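Local coordinates for initiator protein NS1 (Murine minute virus, PDB 4R94) that nicks viral DNA at the replication origin with its N-terminal nuclease domain and, through its helicase region, unwinds DNA to initiate and direct viral replication, at residues Lys85-Phe90 with Tyr227-Asp232; Lys96-Val101 with Trp114-Glu119; Lys105-Gly110 with Lys143-Gln148; His129-Gly134 with Tyr209-Lys214. One frame throughout, in Å; residues are numbered along the deposited sequence.

Contact 1: Lys85-Phe90 with Tyr227-Asp232; sequences KQVFIF and YFLSSD
Val-87 reaches from the helix of 85-90 to the strand of 227-232 and divides its two methyls between two neighbours. Its CB points toward the strand and forks there. CG2 of Val-87 settles over the middle of the Phe-228 ring, 4.1 Å from the ring centroid and only 9° off the normal, a CH-pi contact made almost straight down onto the face. CG1 of Val-87, which lies anti to the backbone N (chi1 168°), is directed instead at CD2 of Leu-229, 4.3 Å away. That same leucine methyl also meets the Phe-88 ring, lying near the ring plane at its edge, with CD1 of Phe-88 4.4 Å from CD2 of Leu-229. No hydrogen bond joins the two segments, so a methyl-on-ring contact and looser apolar touches carry the interface. The short helix and strand axes run within 29° of parallel and approach to 9.6 Å. Phe-228 and Leu-229 belong to a strand paired antiparallel with 112-121, the strand that carries the metal ligand Glu-119. Helix 81-104 thus packs on the central sheet of the nuclease domain, while helix 54-70 adds Trp-67 against Leu-229 and Glu-64 against Phe-88.

Contact 2: Lys96-Val101 with Trp114-Glu119; sequences KCLFEV and WFVQHE. With MG (magnesium ion), chain B.
The Phe-99 ring presents its edge to Trp-114: the indole NE1 lies near the phenyl plane, 4.1 Å from CE1 of Phe-99. Seen from the indole, the phenyl comes in obliquely, and the two side chains cross at about a right angle. The tryptophan holds CG between its backbone N and carbonyl carbon (chi1 56°), and this swings the indole off the strand toward the helix. Deeper in, Leu-98 points at the strand and its CD1 makes a looser aliphatic contact, 4.5 Å from CG2 of Val-116. Helix 81-104 therefore lies against one face of the antiparallel sheet of this HUH-type nickase domain, and the alternation of strand 112-121 turns Phe-115 away from the helix. Further along the same strand, Glu-119 OE1 binds magnesium at 2.1 Å, with His-127, His-129 and three waters as the other ligands. The second carboxylate oxygen of Glu-119, OE2, receives a bond from Gln-117 NE2 at 2.9 Å. This donor approaches the anti lone pair, with OE2 of Glu-119 only 12° out of the amide plane of Gln-117, and helps to fix the rotation of the carboxylate. Lys-214 forms a salt bridge to the same oxygen.

Contact 3: Lys105-Gly110 with Lys143-Gln148; sequences KNIFPG and KWWRRQ
Lys-105 and Ile-107 flank Asn-106, which takes positive phi (54°) in the Schellman motif that closes helix 81-104; facing them is a regular helical run, 143-148. The nearest CA atoms, those of Lys-105 and Trp-145, are 10.3 Å apart, so side chains, not backbones, bridge the gap. Trp-144 sets CG anti to its backbone N (chi1 -179°), which carries the indole out to the lysine. Lys-105 lays its bent aliphatic chain over one face of it, the two side chains running antiparallel. CE of Lys-105 makes the close CH-pi contact, 3.8 Å from the six-membered ring centroid of Trp-144 and offset toward the rim. NZ of Lys-105 stands farther above the same face, 5.0 Å from that centroid and 21° off the normal, a more distant cation-pi arrangement. On the opposite face sits CG of Gln-148, one helical turn on, so the ring is sandwiched between two aliphatic chains. Ile-107 instead brings CD1 to the edge of Trp-145, near the ring plane and 4.4 Å from CZ2 of Trp-145. That indole continues inward to Phe-26 and Phe-28 of strand 24-31, and both tryptophans touch Val-101. The contact joins the turn after helix 81-104 to helix 142-160.

Contact 4: His129-Gly134 with Tyr209-Lys214; sequences HVLIGG and YYFLTK. With MG (magnesium ion), chain B.
Phe-211 is tilted over one face of the His-129 imidazole, the two ring planes standing at 55° and their centroids 4.9 Å apart. The approach is made by CE1 of Phe-211, which comes within 3.4 Å of CG of His-129 and lies off the middle of the imidazole, toward its rim. Across CZ from CE1 and on the same side of the ring plane, CE2 of Phe-211 is 3.9 Å from CD1 of Leu-131, so the ring bridges alternate residues of the strand. With CG anti to the carbonyl carbon (chi1 -66°), His-129 turns its NE2 to magnesium, which it binds at 2.2 Å. Phe-211 thus packs directly against a metal ligand. Tyr-210, the nuclease active-site residue, places CD2 over the centre of the opposite face of Phe-211, the one turned from His-129 and Leu-131, while Lys-214 CE lies over a face of the tyrosine. The hydroxyl of Tyr-210 hydrogen-bonds to a magnesium-bound water, 2.9 Å from OH. N and OG1 of Thr-213 grip the carbonyl O of Tyr-210, OG1 on a lone pair in the carbonyl plane at 2.7 Å. This brings together the histidine strand and the tyrosine-bearing helix of an HUH nickase, related to the rolling-circle initiators. Strand 125-134 runs between strands 24-31 and 112-121, and helix 203-211 packs on this sheet through Phe-211 and Met-206.

Contacts 1 and 4 are buried, whereas contacts 2 and 3 are only partly so, and contact 3 lies farthest from the chain centre. Helix 81-104 serves both contact 1 and contact 2, meeting neighbouring strands of one sheet; Ser-230 and Gln-117 join those strands by a probable side-chain hydrogen bond. Contacts 2 and 4 share the magnesium and its three waters, and the backbone pairing of Gln-117 with His-129 ties their strands. The chemistry follows position: purely apolar in contact 1, an aromatic and aliphatic helix-on-sheet meeting in contact 2, whose strand also carries a metal ligand, cation-pi toward the surface in contact 3, and a metal-binding histidine packed against phenylalanine in contact 4.

Contact 1: Lys85-Phe90 with Tyr227-Asp232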
# COMPACT_ATOMS: atom_id res chain seq x y z
N LYS A 85 13.07 -6.17 -2.93
CA LYS A 85 13.63 -4.83 -2.87
C LYS A 85 12.65 -3.78 -3.38
O LYS A 85 12.48 -2.73 -2.77
CB LYS A 85 14.92 -4.75 -3.69
CG LYS A 85 15.70 -3.48 -3.42
CD LYS A 85 17.18 -3.73 -3.59
CE LYS A 85 18.00 -2.73 -2.80
NZ LYS A 85 18.01 -2.99 -1.33
N GLN A 86 12.00 -4.07 -4.50
CA GLN A 86 11.09 -3.08 -5.06
C GLN A 86 9.89 -2.88 -4.15
O GLN A 86 9.41 -1.75 -4.00
CB GLN A 86 10.66 -3.47 -6.47
CG GLN A 86 9.69 -2.47 -7.12
CD GLN A 86 10.36 -1.15 -7.45
OE1 GLN A 86 10.86 -0.97 -8.56
NE2 GLN A 86 10.37 -0.22 -6.49
N VAL A 87 9.39 -3.97 -3.56
CA VAL A 87 8.23 -3.85 -2.66
C VAL A 87 8.61 -3.01 -1.42
O VAL A 87 7.81 -2.18 -0.96
CB VAL A 87 7.70 -5.22 -2.22
CG1 VAL A 87 6.72 -5.08 -1.08
CG2 VAL A 87 7.04 -5.91 -3.41
N PHE A 88 9.82 -3.20 -0.91
CA PHE A 88 10.28 -2.40 0.24
C PHE A 88 10.36 -0.92 -0.11
O PHE A 88 9.93 -0.05 0.65
CB PHE A 88 11.65 -2.87 0.74
CG PHE A 88 11.67 -4.30 1.20
CD1 PHE A 88 10.49 -4.94 1.58
CD2 PHE A 88 12.86 -5.00 1.23
CE1 PHE A 88 10.51 -6.26 1.99
CE2 PHE A 88 12.89 -6.32 1.65
CZ PHE A 88 11.72 -6.95 2.03
N ILE A 89 10.93 -0.63 -1.28
CA ILE A 89 10.97 0.73 -1.78
C ILE A 89 9.55 1.28 -1.93
O ILE A 89 9.28 2.37 -1.48
CB ILE A 89 11.72 0.81 -3.11
CG1 ILE A 89 13.22 0.56 -2.85
CG2 ILE A 89 11.50 2.17 -3.77
CD1 ILE A 89 14.06 0.40 -4.10
N PHE A 90 8.64 0.53 -2.55
CA PHE A 90 7.29 1.07 -2.73
C PHE A 90 6.60 1.31 -1.38
O PHE A 90 5.85 2.27 -1.23
CB PHE A 90 6.44 0.14 -3.59
CG PHE A 90 6.72 0.23 -5.06
CD1 PHE A 90 7.16 1.42 -5.64
CD2 PHE A 90 6.52 -0.88 -5.87
CE1 PHE A 90 7.40 1.49 -7.02
CE2 PHE A 90 6.74 -0.80 -7.24
CZ PHE A 90 7.19 0.37 -7.81
N TYR A 227 -0.50 -11.89 -0.96
CA TYR A 227 0.05 -10.66 -0.38
C TYR A 227 1.54 -10.82 -0.10
O TYR A 227 2.03 -11.92 0.18
CB TYR A 227 -0.70 -10.28 0.92
CG TYR A 227 -0.30 -11.11 2.13
CD1 TYR A 227 -0.88 -12.36 2.37
CD2 TYR A 227 0.65 -10.65 3.04
CE1 TYR A 227 -0.50 -13.12 3.46
CE2 TYR A 227 1.02 -11.39 4.15
CZ TYR A 227 0.44 -12.64 4.35
OH TYR A 227 0.81 -13.41 5.43
N PHE A 228 2.25 -9.70 -0.18
CA PHE A 228 3.67 -9.66 0.15
C PHE A 228 3.93 -9.30 1.61
O PHE A 228 4.72 -9.94 2.30
CB PHE A 228 4.41 -8.62 -0.69
CG PHE A 228 4.56 -8.98 -2.15
CD1 PHE A 228 5.55 -9.87 -2.57
CD2 PHE A 228 3.78 -8.36 -3.11
CE1 PHE A 228 5.71 -10.16 -3.92
CE2 PHE A 228 3.92 -8.64 -4.45
CZ PHE A 228 4.90 -9.55 -4.86
N LEU A 229 3.26 -8.25 2.06
CA LEU A 229 3.71 -7.47 3.20
C LEU A 229 2.54 -6.60 3.64
O LEU A 229 1.85 -6.04 2.78
CB LEU A 229 4.92 -6.59 2.80
CG LEU A 229 5.62 -5.71 3.83
CD1 LEU A 229 6.56 -6.57 4.66
CD2 LEU A 229 6.41 -4.59 3.15
N SER A 230 2.32 -6.49 4.95
CA SER A 230 1.29 -5.59 5.46
C SER A 230 1.83 -4.79 6.63
O SER A 230 2.82 -5.17 7.25
CB SER A 230 0.04 -6.36 5.92
OG SER A 230 -0.38 -7.24 4.90
N SER A 231 1.17 -3.67 6.93
CA SER A 231 1.53 -2.88 8.10
C SER A 231 0.39 -1.98 8.51
O SER A 231 -0.51 -1.70 7.72
CB SER A 231 2.76 -2.03 7.84
OG SER A 231 2.59 -1.21 6.69
N ASP A 232 0.42 -1.49 9.74
CA ASP A 232 -0.64 -0.59 10.15
C ASP A 232 -0.11 0.44 11.13
O ASP A 232 1.03 0.35 11.60
CB ASP A 232 -1.81 -1.38 10.76
CG ASP A 232 -1.39 -2.21 11.95
OD1 ASP A 232 -1.01 -1.60 12.98
OD2 ASP A 232 -1.45 -3.45 11.87

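Contact 2: Lys96-Val101 with Trp114-Glu119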
# COMPACT_ATOMS: atom_id res chain seq x y z
N LYS A 96 5.41 7.71 2.39
CA LYS A 96 5.84 9.10 2.20
C LYS A 96 4.68 9.94 1.65
O LYS A 96 4.44 11.05 2.11
CB LYS A 96 7.05 9.21 1.27
CG LYS A 96 7.61 10.61 1.18
CD LYS A 96 8.36 10.96 2.44
CE LYS A 96 9.04 12.33 2.32
NZ LYS A 96 9.85 12.62 3.52
N CYS A 97 3.95 9.38 0.67
CA CYS A 97 2.84 10.11 0.07
C CYS A 97 1.75 10.40 1.09
O CYS A 97 1.22 11.51 1.16
CB CYS A 97 2.24 9.33 -1.10
SG CYS A 97 3.34 9.24 -2.51
N LEU A 98 1.40 9.38 1.86
CA LEU A 98 0.37 9.52 2.88
C LEU A 98 0.79 10.59 3.88
O LEU A 98 -0.00 11.46 4.23
CB LEU A 98 0.14 8.19 3.62
CG LEU A 98 -0.34 7.01 2.78
CD1 LEU A 98 -0.31 5.76 3.66
CD2 LEU A 98 -1.73 7.27 2.22
N PHE A 99 2.04 10.52 4.33
CA PHE A 99 2.52 11.46 5.35
C PHE A 99 2.59 12.89 4.81
O PHE A 99 2.31 13.83 5.55
CB PHE A 99 3.87 11.00 5.91
CG PHE A 99 3.82 9.67 6.62
CD1 PHE A 99 2.61 9.13 7.04
CD2 PHE A 99 4.98 8.96 6.85
CE1 PHE A 99 2.58 7.91 7.69
CE2 PHE A 99 4.94 7.74 7.50
CZ PHE A 99 3.75 7.22 7.92
N GLU A 100 2.95 13.04 3.54
CA GLU A 100 2.97 14.36 2.92
C GLU A 100 1.59 14.98 2.90
O GLU A 100 1.45 16.17 3.17
CB GLU A 100 3.55 14.28 1.50
CG GLU A 100 5.05 14.02 1.51
CD GLU A 100 5.68 13.89 0.14
OE1 GLU A 100 5.08 13.24 -0.75
OE2 GLU A 100 6.80 14.42 -0.05
N VAL A 101 0.55 14.18 2.61
CA VAL A 101 -0.79 14.73 2.59
C VAL A 101 -1.27 15.03 4.01
O VAL A 101 -1.92 16.05 4.24
CB VAL A 101 -1.76 13.80 1.84
CG1 VAL A 101 -3.18 14.39 1.85
CG2 VAL A 101 -1.26 13.66 0.40
N TRP A 114 -4.38 3.75 9.92
CA TRP A 114 -4.14 3.28 8.56
C TRP A 114 -3.63 1.85 8.52
O TRP A 114 -3.12 1.31 9.49
CB TRP A 114 -3.18 4.23 7.79
CG TRP A 114 -1.83 4.50 8.43
CD1 TRP A 114 -1.46 5.62 9.12
CD2 TRP A 114 -0.69 3.65 8.41
NE1 TRP A 114 -0.16 5.51 9.55
CE2 TRP A 114 0.34 4.30 9.11
CE3 TRP A 114 -0.42 2.38 7.85
CZ2 TRP A 114 1.60 3.74 9.30
CZ3 TRP A 114 0.81 1.83 8.03
CH2 TRP A 114 1.82 2.50 8.74
N PHE A 115 -3.79 1.25 7.34
CA PHE A 115 -3.39 -0.11 7.08
C PHE A 115 -2.91 -0.18 5.65
O PHE A 115 -3.56 0.37 4.76
CB PHE A 115 -4.57 -1.08 7.29
CG PHE A 115 -4.29 -2.50 6.88
CD1 PHE A 115 -3.65 -3.38 7.74
CD2 PHE A 115 -4.69 -2.96 5.63
CE1 PHE A 115 -3.38 -4.69 7.37
CE2 PHE A 115 -4.43 -4.28 5.24
CZ PHE A 115 -3.77 -5.14 6.11
N VAL A 116 -1.79 -0.85 5.44
CA VAL A 116 -1.18 -0.96 4.12
C VAL A 116 -0.97 -2.43 3.79
O VAL A 116 -0.50 -3.18 4.64
CB VAL A 116 0.16 -0.18 4.13
CG1 VAL A 116 1.04 -0.55 2.95
CG2 VAL A 116 -0.12 1.33 4.19
N GLN A 117 -1.36 -2.88 2.59
CA GLN A 117 -1.07 -4.26 2.19
C GLN A 117 -0.68 -4.37 0.72
O GLN A 117 -1.45 -4.01 -0.20
CB GLN A 117 -2.27 -5.18 2.45
CG GLN A 117 -2.00 -6.61 2.00
CD GLN A 117 -2.81 -7.62 2.81
OE1 GLN A 117 -2.67 -7.69 4.03
NE2 GLN A 117 -3.65 -8.40 2.13
N HIS A 118 0.53 -4.86 0.50
CA HIS A 118 1.04 -5.10 -0.85
C HIS A 118 0.60 -6.45 -1.35
O HIS A 118 0.74 -7.45 -0.64
CB HIS A 118 2.57 -5.06 -0.88
CG HIS A 118 3.14 -3.74 -0.47
ND1 HIS A 118 3.53 -2.79 -1.39
CD2 HIS A 118 3.35 -3.21 0.75
CE1 HIS A 118 4.01 -1.74 -0.74
NE2 HIS A 118 3.89 -1.96 0.56
N GLU A 119 0.10 -6.47 -2.58
CA GLU A 119 -0.45 -7.67 -3.19
C GLU A 119 -0.01 -7.84 -4.65
O GLU A 119 0.59 -6.94 -5.26
CB GLU A 119 -1.98 -7.66 -3.14
CG GLU A 119 -2.55 -7.59 -1.72
CD GLU A 119 -4.07 -7.69 -1.68
OE1 GLU A 119 -4.74 -7.45 -2.71
OE2 GLU A 119 -4.57 -7.99 -0.58
MG MG B . -5.74 -6.47 -4.23
O HOH W 1 -6.94 -5.63 -5.75
O HOH W 2 -5.42 -8.33 -5.25
O HOH W 3 -7.53 -7.12 -3.47

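Contact 3: Lys105-Gly110 with Lys143-Gln148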
# COMPACT_ATOMS: atom_id res chain seq x y z
N LYS A 105 -2.62 18.78 5.70
CA LYS A 105 -3.82 18.97 6.49
C LYS A 105 -3.55 19.19 7.97
O LYS A 105 -4.49 19.29 8.76
CB LYS A 105 -4.75 17.76 6.32
CG LYS A 105 -5.39 17.64 4.94
CD LYS A 105 -6.08 18.94 4.56
CE LYS A 105 -7.29 18.70 3.68
NZ LYS A 105 -8.52 18.46 4.49
N ASN A 106 -2.27 19.27 8.34
CA ASN A 106 -1.86 19.41 9.74
C ASN A 106 -2.45 18.32 10.63
O ASN A 106 -2.87 18.58 11.76
CB ASN A 106 -2.26 20.78 10.28
CG ASN A 106 -1.67 21.91 9.47
OD1 ASN A 106 -0.46 21.99 9.28
ND2 ASN A 106 -2.53 22.78 8.96
N ILE A 107 -2.50 17.10 10.10
CA ILE A 107 -3.01 15.98 10.87
C ILE A 107 -1.88 15.27 11.61
O ILE A 107 -0.90 14.82 11.00
CB ILE A 107 -3.77 14.97 9.97
CG1 ILE A 107 -4.98 15.65 9.33
CG2 ILE A 107 -4.25 13.81 10.79
CD1 ILE A 107 -5.70 14.79 8.31
N PHE A 108 -2.01 15.21 12.93
CA PHE A 108 -1.07 14.52 13.80
C PHE A 108 -1.16 13.03 13.50
O PHE A 108 -2.25 12.47 13.52
CB PHE A 108 -1.42 14.81 15.27
CG PHE A 108 -0.51 14.17 16.27
CD1 PHE A 108 0.64 14.83 16.70
CD2 PHE A 108 -0.83 12.96 16.85
CE1 PHE A 108 1.47 14.25 17.64
CE2 PHE A 108 -0.01 12.38 17.79
CZ PHE A 108 1.14 13.02 18.19
N PRO A 109 -0.01 12.39 13.18
CA PRO A 109 -0.02 11.00 12.70
C PRO A 109 -0.71 10.03 13.66
O PRO A 109 -1.36 9.07 13.24
CB PRO A 109 1.47 10.66 12.57
CG PRO A 109 2.12 11.98 12.36
CD PRO A 109 1.35 12.95 13.20
N GLY A 110 -0.60 10.31 14.96
CA GLY A 110 -1.29 9.53 15.96
C GLY A 110 -2.81 9.62 15.95
O GLY A 110 -3.48 8.82 16.60
N LYS A 143 -12.16 12.59 -2.84
CA LYS A 143 -11.66 12.97 -4.17
C LYS A 143 -10.39 13.81 -4.09
O LYS A 143 -9.46 13.59 -4.86
CB LYS A 143 -12.73 13.74 -4.94
CG LYS A 143 -13.88 12.87 -5.43
CD LYS A 143 -15.12 13.71 -5.66
CE LYS A 143 -16.03 13.07 -6.69
NZ LYS A 143 -15.43 13.14 -8.05
N TRP A 144 -10.39 14.78 -3.19
CA TRP A 144 -9.21 15.61 -2.96
C TRP A 144 -8.02 14.76 -2.51
O TRP A 144 -6.90 14.95 -2.98
CB TRP A 144 -9.50 16.69 -1.91
CG TRP A 144 -8.35 17.61 -1.62
CD1 TRP A 144 -8.09 18.81 -2.22
CD2 TRP A 144 -7.33 17.43 -0.63
NE1 TRP A 144 -6.96 19.38 -1.68
CE2 TRP A 144 -6.48 18.55 -0.70
CE3 TRP A 144 -7.04 16.42 0.30
CZ2 TRP A 144 -5.37 18.69 0.13
CZ3 TRP A 144 -5.94 16.57 1.12
CH2 TRP A 144 -5.12 17.70 1.03
N TRP A 145 -8.29 13.81 -1.61
CA TRP A 145 -7.22 12.95 -1.10
C TRP A 145 -6.64 12.12 -2.24
O TRP A 145 -5.41 12.02 -2.36
CB TRP A 145 -7.74 12.03 0.03
CG TRP A 145 -7.41 12.56 1.40
CD1 TRP A 145 -8.14 13.46 2.13
CD2 TRP A 145 -6.26 12.24 2.19
NE1 TRP A 145 -7.51 13.70 3.33
CE2 TRP A 145 -6.35 12.97 3.39
CE3 TRP A 145 -5.15 11.40 1.99
CZ2 TRP A 145 -5.38 12.90 4.39
CZ3 TRP A 145 -4.19 11.31 2.99
CH2 TRP A 145 -4.31 12.06 4.18
N ARG A 146 -7.49 11.54 -3.08
CA ARG A 146 -6.99 10.75 -4.20
C ARG A 146 -6.12 11.59 -5.13
O ARG A 146 -5.06 11.15 -5.58
CB ARG A 146 -8.12 10.11 -5.00
CG ARG A 146 -7.62 9.05 -6.01
CD ARG A 146 -8.42 9.06 -7.32
NE ARG A 146 -8.20 10.30 -8.06
CZ ARG A 146 -7.11 10.56 -8.79
NH1 ARG A 146 -6.14 9.66 -8.88
NH2 ARG A 146 -6.99 11.72 -9.43
N ARG A 147 -6.57 12.80 -5.42
CA ARG A 147 -5.80 13.67 -6.30
C ARG A 147 -4.43 14.04 -5.73
O ARG A 147 -3.42 13.95 -6.43
CB ARG A 147 -6.59 14.94 -6.62
CG ARG A 147 -5.83 15.87 -7.56
CD ARG A 147 -6.74 16.96 -8.10
NE ARG A 147 -7.43 17.67 -7.03
CZ ARG A 147 -6.90 18.67 -6.33
NH1 ARG A 147 -5.67 19.07 -6.58
NH2 ARG A 147 -7.61 19.26 -5.37
N GLN A 148 -4.41 14.43 -4.46
CA GLN A 148 -3.16 14.83 -3.80
C GLN A 148 -2.20 13.66 -3.72
O GLN A 148 -1.00 13.80 -4.01
CB GLN A 148 -3.44 15.36 -2.40
CG GLN A 148 -4.21 16.66 -2.41
CD GLN A 148 -3.43 17.77 -3.08
OE1 GLN A 148 -2.22 17.91 -2.86
NE2 GLN A 148 -4.10 18.56 -3.91

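Contact 4: His129-Gly134 with Tyr209-Lys214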
# COMPACT_ATOMS: atom_id res chain seq x y z
N HIS A 129 -2.79 -1.77 -1.38
CA HIS A 129 -3.99 -1.27 -0.74
C HIS A 129 -3.65 -0.39 0.45
O HIS A 129 -2.79 -0.73 1.26
CB HIS A 129 -4.86 -2.42 -0.26
CG HIS A 129 -5.42 -3.23 -1.38
ND1 HIS A 129 -6.65 -2.96 -1.93
CD2 HIS A 129 -4.93 -4.30 -2.04
CE1 HIS A 129 -6.91 -3.84 -2.88
NE2 HIS A 129 -5.88 -4.66 -2.97
N VAL A 130 -4.33 0.74 0.54
CA VAL A 130 -4.26 1.59 1.72
C VAL A 130 -5.64 1.91 2.26
O VAL A 130 -6.49 2.44 1.53
CB VAL A 130 -3.53 2.91 1.42
CG1 VAL A 130 -3.48 3.78 2.70
CG2 VAL A 130 -2.15 2.63 0.87
N LEU A 131 -5.86 1.61 3.53
CA LEU A 131 -7.03 2.10 4.23
C LEU A 131 -6.57 3.23 5.14
O LEU A 131 -5.60 3.06 5.87
CB LEU A 131 -7.70 1.00 5.06
CG LEU A 131 -8.12 -0.27 4.30
CD1 LEU A 131 -8.83 -1.23 5.28
CD2 LEU A 131 -9.00 0.07 3.10
N ILE A 132 -7.25 4.37 5.12
CA ILE A 132 -6.82 5.46 5.99
C ILE A 132 -7.99 6.37 6.36
O ILE A 132 -8.82 6.73 5.51
CB ILE A 132 -5.69 6.30 5.32
CG1 ILE A 132 -5.18 7.40 6.26
CG2 ILE A 132 -6.15 6.89 3.99
CD1 ILE A 132 -3.85 7.99 5.82
N GLY A 133 -8.04 6.74 7.64
CA GLY A 133 -9.09 7.61 8.12
C GLY A 133 -8.84 8.06 9.54
O GLY A 133 -7.78 7.79 10.13
N GLY A 134 -9.83 8.75 10.11
CA GLY A 134 -9.73 9.23 11.47
C GLY A 134 -10.64 10.42 11.67
O GLY A 134 -11.41 10.76 10.78
N TYR A 209 -11.75 -9.53 7.97
CA TYR A 209 -12.57 -10.41 7.14
C TYR A 209 -12.10 -10.49 5.69
O TYR A 209 -12.63 -11.29 4.91
CB TYR A 209 -14.02 -9.94 7.16
CG TYR A 209 -14.67 -9.99 8.52
CD1 TYR A 209 -14.50 -11.09 9.36
CD2 TYR A 209 -15.45 -8.94 8.98
CE1 TYR A 209 -15.09 -11.14 10.61
CE2 TYR A 209 -16.05 -8.97 10.22
CZ TYR A 209 -15.86 -10.08 11.04
OH TYR A 209 -16.46 -10.12 12.28
N TYR A 210 -11.13 -9.66 5.30
CA TYR A 210 -10.69 -9.69 3.91
C TYR A 210 -9.15 -9.64 3.77
O TYR A 210 -8.55 -10.59 3.28
CB TYR A 210 -11.36 -8.56 3.10
CG TYR A 210 -10.95 -8.57 1.66
CD1 TYR A 210 -11.37 -9.60 0.81
CD2 TYR A 210 -10.14 -7.58 1.14
CE1 TYR A 210 -10.98 -9.64 -0.51
CE2 TYR A 210 -9.74 -7.61 -0.19
CZ TYR A 210 -10.17 -8.63 -1.01
OH TYR A 210 -9.76 -8.65 -2.32
N PHE A 211 -8.49 -8.56 4.18
CA PHE A 211 -7.06 -8.51 3.88
C PHE A 211 -6.26 -9.60 4.60
O PHE A 211 -5.31 -10.15 4.03
CB PHE A 211 -6.47 -7.12 4.18
CG PHE A 211 -6.92 -6.08 3.20
CD1 PHE A 211 -6.58 -6.19 1.86
CD2 PHE A 211 -7.72 -5.02 3.61
CE1 PHE A 211 -7.01 -5.24 0.92
CE2 PHE A 211 -8.15 -4.06 2.70
CZ PHE A 211 -7.81 -4.18 1.35
N LEU A 212 -6.64 -9.93 5.82
CA LEU A 212 -5.95 -10.98 6.56
C LEU A 212 -6.30 -12.41 6.08
O LEU A 212 -5.72 -13.39 6.56
CB LEU A 212 -6.25 -10.86 8.07
CG LEU A 212 -5.69 -9.61 8.77
CD1 LEU A 212 -5.83 -9.71 10.29
CD2 LEU A 212 -4.23 -9.36 8.35
N THR A 213 -7.21 -12.53 5.12
CA THR A 213 -7.52 -13.86 4.58
C THR A 213 -6.63 -14.27 3.42
O THR A 213 -6.70 -15.42 2.97
CB THR A 213 -8.99 -13.96 4.08
OG1 THR A 213 -9.16 -13.21 2.88
CG2 THR A 213 -9.96 -13.49 5.14
N LYS A 214 -5.80 -13.36 2.91
CA LYS A 214 -5.00 -13.64 1.72
C LYS A 214 -3.88 -14.64 2.00
O LYS A 214 -3.42 -14.79 3.14
CB LYS A 214 -4.40 -12.34 1.14
CG LYS A 214 -5.40 -11.22 0.84
CD LYS A 214 -6.46 -11.64 -0.18
CE LYS A 214 -7.40 -10.47 -0.52
NZ LYS A 214 -6.78 -9.44 -1.42
MG MG B . -5.74 -6.47 -4.23
O HOH W 3 -7.53 -7.12 -3.47
O HOH W 1 -6.94 -5.63 -5.75
O HOH W 2 -5.42 -8.33 -5.25